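Local coordinates for aminoglycoside phosphotransferase (Streptomyces rimosus, PDB 6FUC), which phosphorylates aminoglycosides as an ATP-dependent kinase, probably modifying the 3''-hydroxyl of streptomycin and so conferring resistance to it, at residues A105-I110 against A223-T228; D112-L117 against A205-L210; R129-M134 against L264-L269. All blocks are in the same frame, centred on the assembly; numbering follows the deposited sequence. Where two conformers were deposited one is given.

Contact 1: residues A105-I110 against A223-T228; sequences AAWEPI and ALLFAT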
loop_
_atom_site.group_PDB
_atom_site.type_symbol
_atom_site.label_atom_id
_atom_site.label_comp_id
_atom_site.label_asym_id
_atom_site.label_seq_id
_atom_site.Cartn_x
_atom_site.Cartn_y
_atom_site.Cartn_z
ATOM N N ALA A 105 8.270 -11.686 -15.688
ATOM C CA ALA A 105 8.769 -12.866 -14.992
ATOM C C ALA A 105 8.149 -13.032 -13.584
ATOM O O ALA A 105 8.062 -14.135 -13.095
ATOM C CB ALA A 105 10.310 -12.815 -14.822
ATOM N N ALA A 106 7.856 -11.940 -12.937
ATOM C CA ALA A 106 7.302 -11.932 -11.589
ATOM C C ALA A 106 5.774 -11.983 -11.567
ATOM O O ALA A 106 5.185 -12.040 -10.488
ATOM C CB ALA A 106 7.753 -10.683 -10.876
ATOM N N TRP A 107 5.110 -11.965 -12.730
ATOM C CA TRP A 107 3.669 -11.717 -12.761
ATOM C C TRP A 107 2.864 -12.846 -12.102
ATOM O O TRP A 107 2.040 -12.626 -11.189
ATOM C CB TRP A 107 3.242 -11.458 -14.171
ATOM C CG TRP A 107 1.858 -10.839 -14.384
ATOM C CD1 TRP A 107 0.877 -11.341 -15.170
ATOM C CD2 TRP A 107 1.393 -9.599 -13.898
ATOM N NE1 TRP A 107 -0.179 -10.487 -15.200
ATOM C CE2 TRP A 107 0.087 -9.406 -14.423
ATOM C CE3 TRP A 107 1.910 -8.643 -13.052
ATOM C CZ2 TRP A 107 -0.676 -8.302 -14.144
ATOM C CZ3 TRP A 107 1.133 -7.507 -12.757
ATOM C CH2 TRP A 107 -0.164 -7.362 -13.314
ATOM N N GLU A 108 3.131 -14.072 -12.507
ATOM C CA GLU A 108 2.481 -15.231 -11.826
ATOM C C GLU A 108 2.942 -15.396 -10.365
ATOM O O GLU A 108 2.112 -15.652 -9.479
ATOM C CB GLU A 108 2.578 -16.556 -12.614
ATOM C CG GLU A 108 1.809 -16.507 -13.894
ATOM C CD GLU A 108 1.972 -17.761 -14.724
ATOM O OE1 GLU A 108 2.903 -18.554 -14.500
ATOM O OE2 GLU A 108 1.091 -17.932 -15.589
ATOM N N PRO A 109 4.245 -15.173 -10.082
ATOM C CA PRO A 109 4.667 -15.182 -8.681
ATOM C C PRO A 109 3.914 -14.137 -7.814
ATOM O O PRO A 109 3.570 -14.446 -6.657
ATOM C CB PRO A 109 6.154 -14.893 -8.752
ATOM C CG PRO A 109 6.556 -15.569 -10.008
ATOM C CD PRO A 109 5.396 -15.376 -10.960
ATOM N N ILE A 110 3.639 -12.972 -8.371
ATOM C CA ILE A 110 2.891 -11.967 -7.657
ATOM C C ILE A 110 1.470 -12.459 -7.426
ATOM O O ILE A 110 0.914 -12.345 -6.307
ATOM C CB ILE A 110 2.951 -10.597 -8.383
ATOM C CG1 ILE A 110 4.324 -9.982 -8.317
ATOM C CG2 ILE A 110 1.902 -9.672 -7.775
ATOM C CD1 ILE A 110 4.547 -8.856 -9.269
ATOM N N ALA A 223 -7.039 -3.408 -7.969
ATOM C CA ALA A 223 -7.140 -2.210 -8.798
ATOM C C ALA A 223 -5.809 -1.478 -8.871
ATOM O O ALA A 223 -5.408 -0.954 -9.918
ATOM C CB ALA A 223 -8.224 -1.285 -8.297
ATOM N N LEU A 224 -5.149 -1.346 -7.728
ATOM C CA LEU A 224 -3.873 -0.589 -7.664
ATOM C C LEU A 224 -2.743 -1.351 -8.309
ATOM O O LEU A 224 -1.906 -0.771 -8.987
ATOM C CB LEU A 224 -3.528 -0.261 -6.217
ATOM C CG LEU A 224 -4.541 0.525 -5.399
ATOM C CD1 LEU A 224 -3.980 0.879 -4.073
ATOM C CD2 LEU A 224 -5.313 1.561 -6.100
ATOM N N LEU A 225 -2.725 -2.654 -8.119
ATOM C CA LEU A 225 -1.705 -3.488 -8.728
ATOM C C LEU A 225 -1.822 -3.400 -10.263
ATOM O O LEU A 225 -0.828 -3.180 -10.956
ATOM C CB LEU A 225 -1.840 -4.884 -8.248
ATOM C CG LEU A 225 -0.886 -5.867 -8.926
ATOM C CD1 LEU A 225 0.585 -5.553 -8.836
ATOM C CD2 LEU A 225 -1.148 -7.231 -8.371
ATOM N N PHE A 226 -3.029 -3.562 -10.780
ATOM C CA PHE A 226 -3.196 -3.547 -12.212
ATOM C C PHE A 226 -2.885 -2.180 -12.783
ATOM O O PHE A 226 -2.230 -2.112 -13.862
ATOM C CB PHE A 226 -4.605 -3.948 -12.606
ATOM C CG PHE A 226 -4.971 -5.363 -12.322
ATOM C CD1 PHE A 226 -4.029 -6.304 -12.065
ATOM C CD2 PHE A 226 -6.305 -5.777 -12.418
ATOM C CE1 PHE A 226 -4.365 -7.624 -11.853
ATOM C CE2 PHE A 226 -6.656 -7.072 -12.200
ATOM C CZ PHE A 226 -5.693 -8.040 -11.921
ATOM N N ALA A 227 -3.345 -1.105 -12.159
ATOM C CA ALA A 227 -3.102 0.237 -12.741
ATOM C C ALA A 227 -1.627 0.554 -12.727
ATOM O O ALA A 227 -1.108 1.102 -13.685
ATOM C CB ALA A 227 -3.886 1.249 -11.926
ATOM N N THR A 228 -0.925 0.221 -11.645
ATOM C CA THR A 228 0.503 0.534 -11.609
ATOM C C THR A 228 1.303 -0.358 -12.540
ATOM O O THR A 228 2.248 0.078 -13.183
ATOM C CB THR A 228 1.042 0.612 -10.194
ATOM O OG1 THR A 228 0.867 -0.645 -9.484
ATOM C CG2 THR A 228 0.410 1.723 -9.426
#
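Ile110 and Leu225 meet methyl to methyl between two helices. Ile110 CG2 lies 4.0 Å from Leu225 CD2, and the two side chains cross at a slant. The axes of 105-110 and 223-228 run nearly antiparallel (176°) and approach to 13.3 Å, so large side chains must bridge the gap. Trp107 and Leu225 contribute the most. Trp107 CG is anti to the backbone N (chi1 -165°), and the indole reaches across with its six-membered ring leading. The tip of that ring, CH2, comes to 4.2 Å from Phe226 CD1, and the two aromatic side chains cross at about a right angle. Next to it, Trp107 CZ3 is 4.4 Å from Leu225 CD1. Leu225 therefore uses both branches, CD2 against the isoleucine and CD1 beside the indole.

All four of these residues are buried. The other flank of 105-110 is looser. Ala105 and Glu108 are exposed and Pro109 is partly so. Pro109 has no N-H to give to the turn before, and the helix kinks there. On 223-228, Thr228 is partly exposed. Thr228 OG1 donates to Leu224 O at 2.8 Å, and this oxygen also accepts from Thr228 N on the opposite face of its plane.

The indole nitrogen is satisfied outside the pair: Trp107 NE1 donates to Ala243 O. Phe247 of helix 243-251 meets Trp107 and Phe226 edge-to-face and also touches Ile110 and Leu225. Ile195 packs on Ile110 and Leu225, so helices 100-117 and 219-233 share this core with helix 243-251 and the three-stranded sheet that includes strand 195-197.

Contact 2: residues D112-L117 against A205-L210; sequences DAVRRL and AGFIDL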
loop_
_atom_site.group_PDB
_atom_site.type_symbol
_atom_site.label_atom_id
_atom_site.label_comp_id
_atom_site.label_asym_id
_atom_site.label_seq_id
_atom_site.Cartn_x
_atom_site.Cartn_y
_atom_site.Cartn_z
ATOM N N ASP A 112 0.444 -15.407 -7.136
ATOM C CA ASP A 112 0.451 -16.447 -6.118
ATOM C C ASP A 112 0.674 -15.865 -4.695
ATOM O O ASP A 112 0.037 -16.314 -3.737
ATOM C CB ASP A 112 1.569 -17.502 -6.378
ATOM C CG ASP A 112 1.399 -18.295 -7.640
ATOM O OD1 ASP A 112 0.295 -18.349 -8.212
ATOM O OD2 ASP A 112 2.406 -18.934 -8.058
ATOM N N ALA A 113 1.567 -14.917 -4.582
ATOM C CA ALA A 113 1.870 -14.331 -3.268
ATOM C C ALA A 113 0.658 -13.503 -2.731
ATOM O O ALA A 113 0.375 -13.521 -1.541
ATOM C CB ALA A 113 3.100 -13.446 -3.334
ATOM N N VAL A 114 0.023 -12.792 -3.634
ATOM C CA VAL A 114 -1.188 -12.003 -3.281
ATOM C C VAL A 114 -2.311 -12.962 -2.913
ATOM O O VAL A 114 -3.032 -12.732 -1.939
ATOM C CB VAL A 114 -1.506 -11.028 -4.378
ATOM C CG1 VAL A 114 -2.842 -10.324 -4.085
ATOM C CG2 VAL A 114 -0.414 -10.034 -4.530
ATOM N N ARG A 115 -2.469 -14.049 -3.648
ATOM C CA ARG A 115 -3.492 -15.026 -3.334
ATOM C C ARG A 115 -3.258 -15.558 -1.921
ATOM O O ARG A 115 -4.221 -15.731 -1.123
ATOM C CB ARG A 115 -3.498 -16.164 -4.360
ATOM C CG ARG A 115 -4.508 -17.219 -3.985
ATOM C CD ARG A 115 -4.578 -18.385 -4.913
ATOM N NE ARG A 115 -3.329 -19.049 -5.229
ATOM C CZ ARG A 115 -2.553 -19.777 -4.415
ATOM N NH1 ARG A 115 -2.816 -19.967 -3.115
ATOM N NH2 ARG A 115 -1.457 -20.332 -4.922
ATOM N N ARG A 116 -2.025 -15.873 -1.568
ATOM C CA ARG A 116 -1.757 -16.384 -0.222
ATOM C C ARG A 116 -2.166 -15.371 0.845
ATOM O O ARG A 116 -2.797 -15.732 1.849
ATOM C CB ARG A 116 -0.295 -16.783 -0.053
ATOM C CG ARG A 116 0.074 -18.002 -0.857
ATOM C CD ARG A 116 1.582 -18.329 -0.621
ATOM N NE ARG A 116 1.815 -18.808 0.791
ATOM C CZ ARG A 116 2.298 -18.139 1.858
ATOM N NH1 ARG A 116 2.708 -16.833 1.854
ATOM N NH2 ARG A 116 2.318 -18.820 2.981
ATOM N N LEU A 117 -1.837 -14.099 0.645
ATOM C CA LEU A 117 -2.260 -13.071 1.583
ATOM C C LEU A 117 -3.782 -13.014 1.683
ATOM O O LEU A 117 -4.376 -12.974 2.791
ATOM C CB LEU A 117 -1.689 -11.734 1.176
ATOM C CG LEU A 117 -2.159 -10.509 1.918
ATOM C CD1 LEU A 117 -1.774 -10.539 3.389
ATOM C CD2 LEU A 117 -1.597 -9.261 1.264
ATOM N N ALA A 205 9.830 -11.405 -2.843
ATOM C CA ALA A 205 10.601 -11.419 -1.601
ATOM C C ALA A 205 9.755 -11.023 -0.412
ATOM O O ALA A 205 9.945 -11.576 0.697
ATOM C CB ALA A 205 11.814 -10.495 -1.695
ATOM N N GLY A 206 8.861 -10.069 -0.573
ATOM C CA GLY A 206 7.959 -9.701 0.521
ATOM C C GLY A 206 7.207 -8.463 0.161
ATOM O O GLY A 206 7.423 -7.857 -0.884
ATOM N N PHE A 207 6.303 -8.095 1.056
ATOM C CA PHE A 207 5.505 -6.879 0.942
ATOM C C PHE A 207 6.008 -5.835 1.948
ATOM O O PHE A 207 6.463 -6.222 3.023
ATOM C CB PHE A 207 4.051 -7.187 1.251
ATOM C CG PHE A 207 3.428 -8.188 0.322
ATOM C CD1 PHE A 207 3.037 -7.835 -0.938
ATOM C CD2 PHE A 207 3.274 -9.511 0.696
ATOM C CE1 PHE A 207 2.465 -8.756 -1.813
ATOM C CE2 PHE A 207 2.702 -10.445 -0.186
ATOM C CZ PHE A 207 2.285 -10.021 -1.416
ATOM N N ILE A 208 5.892 -4.560 1.594
ATOM C CA ILE A 208 6.226 -3.482 2.493
ATOM C C ILE A 208 5.065 -2.477 2.576
ATOM O O ILE A 208 4.086 -2.612 1.842
ATOM C CB ILE A 208 7.543 -2.789 2.089
ATOM C CG1 ILE A 208 7.422 -2.104 0.716
ATOM C CG2 ILE A 208 8.716 -3.739 2.154
ATOM C CD1 ILE A 208 8.488 -1.067 0.454
ATOM N N ASP A 209 5.198 -1.504 3.452
ATOM C CA ASP A 209 4.247 -0.388 3.549
ATOM C C ASP A 209 2.822 -0.896 3.810
ATOM O O ASP A 209 1.861 -0.661 3.077
ATOM C CB ASP A 209 4.381 0.586 2.394
ATOM C CG ASP A 209 5.733 1.370 2.512
ATOM O OD1 ASP A 209 6.393 1.376 3.565
ATOM O OD2 ASP A 209 6.160 1.951 1.500
ATOM N N LEU A 210 2.732 -1.585 4.973
ATOM C CA LEU A 210 1.555 -2.341 5.403
ATOM C C LEU A 210 0.595 -1.597 6.272
ATOM O O LEU A 210 -0.275 -2.187 6.907
ATOM C CB LEU A 210 2.050 -3.623 6.087
ATOM C CG LEU A 210 2.786 -4.599 5.212
ATOM C CD1 LEU A 210 3.658 -5.538 5.989
ATOM C CD2 LEU A 210 1.823 -5.379 4.369
#
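Phe207 holds CG beside its backbone N and anti to the carbonyl carbon (chi1 -61°), which carries the ring to Ala113 and Val114 of helix 100-117. Val114 CG2 is likewise anti to its own carbonyl carbon, and this methyl is the branch that meets the ring. In this kinase-like fold the contact joins a long helix of the larger lobe to strand 204-207. The strand runs into Ile208-Asp209-Leu210, where Asp209 probably corresponds to the aspartate of the protein-kinase DFG motif. Just before Phe207 there is a classic beta bulge, with Ala205 and Gly206 both facing Ile196.

One phenylalanine makes every close contact from the strand side. Its far end, CZ, rests against the side chains of Ala113 and Val114. Ala113 CB is 4.0 Å from Phe207 CZ. Val114 CG2 comes to the ring edge, near the ring plane, and the two side chains cross at about a right angle. The side-chain contacts are apolar, and Phe207 and Val114 are buried.

Polar groups flank it on the helix. Asp112 OD1 forms a salt bridge with Arg250, and Arg116 NH2 bonds to Asp67 O. Beyond the segments, Leu63 of helix 50-63 touches both Leu117 and Leu210. At the ring edge, near its plane, Ala113 O lies 4.0 Å from Phe207 CZ, while the same oxygen accepts the helix bond from Leu117 N at 3.2 Å.

Contact 3: residues R129-M134 against L264-L269; sequences RELGEM and LHLDPL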
loop_
_atom_site.group_PDB
_atom_site.type_symbol
_atom_site.label_atom_id
_atom_site.label_comp_id
_atom_site.label_asym_id
_atom_site.label_seq_id
_atom_site.Cartn_x
_atom_site.Cartn_y
_atom_site.Cartn_z
ATOM N N ARG A 129 -9.830 -2.409 6.595
ATOM C CA ARG A 129 -9.786 -1.189 5.743
ATOM C C ARG A 129 -11.006 -1.262 4.824
ATOM O O ARG A 129 -10.941 -1.126 3.617
ATOM C CB ARG A 129 -8.477 -1.031 4.960
ATOM C CG ARG A 129 -8.118 -2.143 4.032
ATOM C CD ARG A 129 -7.546 -1.629 2.741
ATOM N NE ARG A 129 -8.608 -0.893 2.011
ATOM C CZ ARG A 129 -8.422 -0.166 0.915
ATOM N NH1 ARG A 129 -7.235 0.066 0.370
ATOM N NH2 ARG A 129 -9.500 0.271 0.279
ATOM N N GLU A 130 -12.167 -1.505 5.441
ATOM C CA GLU A 130 -13.381 -1.742 4.734
ATOM C C GLU A 130 -13.929 -0.434 4.160
ATOM O O GLU A 130 -13.497 0.671 4.527
ATOM C CB GLU A 130 -14.404 -2.503 5.594
ATOM C CG GLU A 130 -14.020 -3.948 5.820
ATOM C CD GLU A 130 -14.635 -4.583 7.002
ATOM O OE1 GLU A 130 -15.055 -3.836 7.975
ATOM O OE2 GLU A 130 -14.697 -5.834 7.047
ATOM N N LEU A 131 -14.903 -0.589 3.258
ATOM C CA LEU A 131 -15.285 0.556 2.458
ATOM C C LEU A 131 -15.873 1.665 3.306
ATOM O O LEU A 131 -15.714 2.837 2.982
ATOM C CB LEU A 131 -16.264 0.067 1.382
ATOM C CG LEU A 131 -16.769 1.137 0.451
ATOM C CD1 LEU A 131 -15.662 1.928 -0.194
ATOM C CD2 LEU A 131 -17.628 0.470 -0.580
ATOM N N GLY A 132 -16.631 1.340 4.346
ATOM C CA GLY A 132 -17.194 2.431 5.140
ATOM C C GLY A 132 -16.142 3.312 5.751
ATOM O O GLY A 132 -16.268 4.556 5.772
ATOM N N GLU A 133 -15.049 2.721 6.250
ATOM C CA GLU A 133 -13.920 3.498 6.747
ATOM C C GLU A 133 -13.223 4.297 5.645
ATOM O O GLU A 133 -12.870 5.462 5.830
ATOM C CB GLU A 133 -12.881 2.589 7.391
ATOM C CG GLU A 133 -11.574 3.304 7.794
ATOM C CD GLU A 133 -10.596 2.425 8.517
ATOM O OE1 GLU A 133 -10.923 1.271 8.859
ATOM O OE2 GLU A 133 -9.531 3.000 8.862
ATOM N N MET A 134 -12.986 3.638 4.522
ATOM C CA MET A 134 -12.240 4.315 3.474
ATOM C C MET A 134 -13.045 5.433 2.857
ATOM O O MET A 134 -12.488 6.476 2.502
ATOM C CB MET A 134 -11.752 3.299 2.480
ATOM C CG MET A 134 -10.765 2.266 3.073
ATOM S SD MET A 134 -9.565 2.746 4.280
ATOM C CE MET A 134 -8.621 3.643 3.046
ATOM N N LEU A 264 -10.075 1.926 -7.965
ATOM C CA LEU A 264 -9.052 2.764 -8.581
ATOM C C LEU A 264 -9.324 4.234 -8.343
ATOM O O LEU A 264 -8.432 4.994 -8.067
ATOM C CB LEU A 264 -8.958 2.477 -10.074
ATOM C CG LEU A 264 -7.815 3.218 -10.762
ATOM C CD1 LEU A 264 -6.423 2.802 -10.220
ATOM C CD2 LEU A 264 -7.920 2.994 -12.248
ATOM N N HIS A 265 -10.603 4.584 -8.516
ATOM C CA HIS A 265 -11.007 5.965 -8.414
ATOM C C HIS A 265 -11.176 6.478 -6.959
ATOM O O HIS A 265 -10.935 7.660 -6.697
ATOM C CB HIS A 265 -12.289 6.192 -9.188
ATOM C CG HIS A 265 -12.062 6.098 -10.661
ATOM N ND1 HIS A 265 -13.098 6.202 -11.567
ATOM C CD2 HIS A 265 -10.929 5.900 -11.393
ATOM C CE1 HIS A 265 -12.595 6.073 -12.792
ATOM N NE2 HIS A 265 -11.286 5.883 -12.715
ATOM N N LEU A 266 -11.521 5.557 -6.065
ATOM C CA LEU A 266 -11.644 5.947 -4.659
ATOM C C LEU A 266 -10.263 6.218 -4.067
ATOM O O LEU A 266 -10.072 7.165 -3.269
ATOM C CB LEU A 266 -12.351 4.840 -3.875
ATOM C CG LEU A 266 -12.480 5.084 -2.380
ATOM C CD1 LEU A 266 -13.257 6.349 -2.030
ATOM C CD2 LEU A 266 -13.093 3.845 -1.725
ATOM N N ASP A 267 -9.291 5.350 -4.353
ATOM C CA ASP A 267 -8.039 5.328 -3.604
ATOM C C ASP A 267 -7.407 6.692 -3.526
ATOM O O ASP A 267 -6.993 7.111 -2.411
ATOM C CB ASP A 267 -7.102 4.253 -4.180
ATOM C CG ASP A 267 -5.948 3.997 -3.224
ATOM O OD1 ASP A 267 -6.195 3.136 -2.281
ATOM O OD2 ASP A 267 -4.914 4.648 -3.359
ATOM N N PRO A 268 -7.214 7.442 -4.620
ATOM C CA PRO A 268 -6.498 8.691 -4.481
ATOM C C PRO A 268 -7.160 9.722 -3.611
ATOM O O PRO A 268 -6.515 10.634 -3.091
ATOM C CB PRO A 268 -6.338 9.200 -5.914
ATOM C CG PRO A 268 -7.300 8.469 -6.679
ATOM C CD PRO A 268 -7.551 7.147 -6.027
ATOM N N LEU A 269 -8.469 9.629 -3.440
ATOM C CA LEU A 269 -9.245 10.531 -2.612
ATOM C C LEU A 269 -9.019 10.310 -1.106
ATOM O O LEU A 269 -9.467 11.084 -0.311
ATOM C CB LEU A 269 -10.742 10.437 -2.967
ATOM C CG LEU A 269 -11.061 10.672 -4.413
ATOM C CD1 LEU A 269 -12.545 10.429 -4.616
ATOM C CD2 LEU A 269 -10.662 12.030 -4.891
HETATM O O HOH W 1 -7.572 0.726 -2.471
HETATM O O HOH W 2 -8.910 3.143 -0.689
#
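Where the first turn of helix 131-143 passes Leu266 of helix 257-266, the nearest CA atoms are those of Met134 and Asp267, 8.3 Å apart. Glu130 holds the N-cap position before helix 131-143, and its carbonyl O takes the N-H of Met134. On the other side, 267-269 keep helical backbone angles without the regular bonds, and Leu269 N bonds to Leu266 O instead. Met134 points toward 264-269, whereas Leu131 reaches it with a methyl.

Leu266 carries the apolar half. Its CD2 meets Leu131 CD1 at 3.6 Å, and the two leucines cross at a slant. In Leu131, chi1 of 180° carries CG toward Leu266, and chi2 of 53° sets CD1 against it. Met134 touches more lightly, through its CB, 4.4 Å from Leu266 CD2.

The contact belongs to the helical lobe of the kinase-like fold, and its polar half reaches the His187-Gly188-Asp189 sequence of the phosphotransferase family, because Arg129 NH1 donates to Gly188 O. The bent Arg129 chain turns an edge of its guanidinium toward Asp267. The guanidinium and carboxylate planes are only 25° apart, but Arg129 NH1 is 4.2 Å from Asp267 OD1, too far for direct pairing. Two waters fill the step. The first accepts from Arg129 NH1 at 2.9 Å and donates to Asp267 OD1 at 2.8 Å. The second accepts a weak bond from Arg129 NH2 at 3.1 Å and donates to the same Asp267 OD1, also at 3.1 Å. One carboxylate oxygen is thus gripped by both waters, and the other, OD2, receives the indole N-H of Trp271. Outside the pair, Leu168 of helix 161-168 packs on Leu266, while Arg175 and Leu176 of helix 172-181 touch Leu131.

How the contacts relate
All three contacts are buried, but their chemistry differs. Contacts 1 and 2 use successive parts of helix 100-117. Contact 1 sets it against another helix with aromatic and branched side chains. Contact 2 sets it against a strand through a single ring. Both rely on apolar side chains. Contact 3 is set apart by its waters, which bridge opposite charges beside a leucine pair. It lies about 20 Å from each of the others, centre to centre. It still touches contact 1 directly: Ala227 CB is 3.4 Å from Leu264 CD1, and Leu224 packs on Asp267. Helix 219-233 thus packs on helix 100-117 and on helix 257-266. Contacts 2 and 3 do not touch.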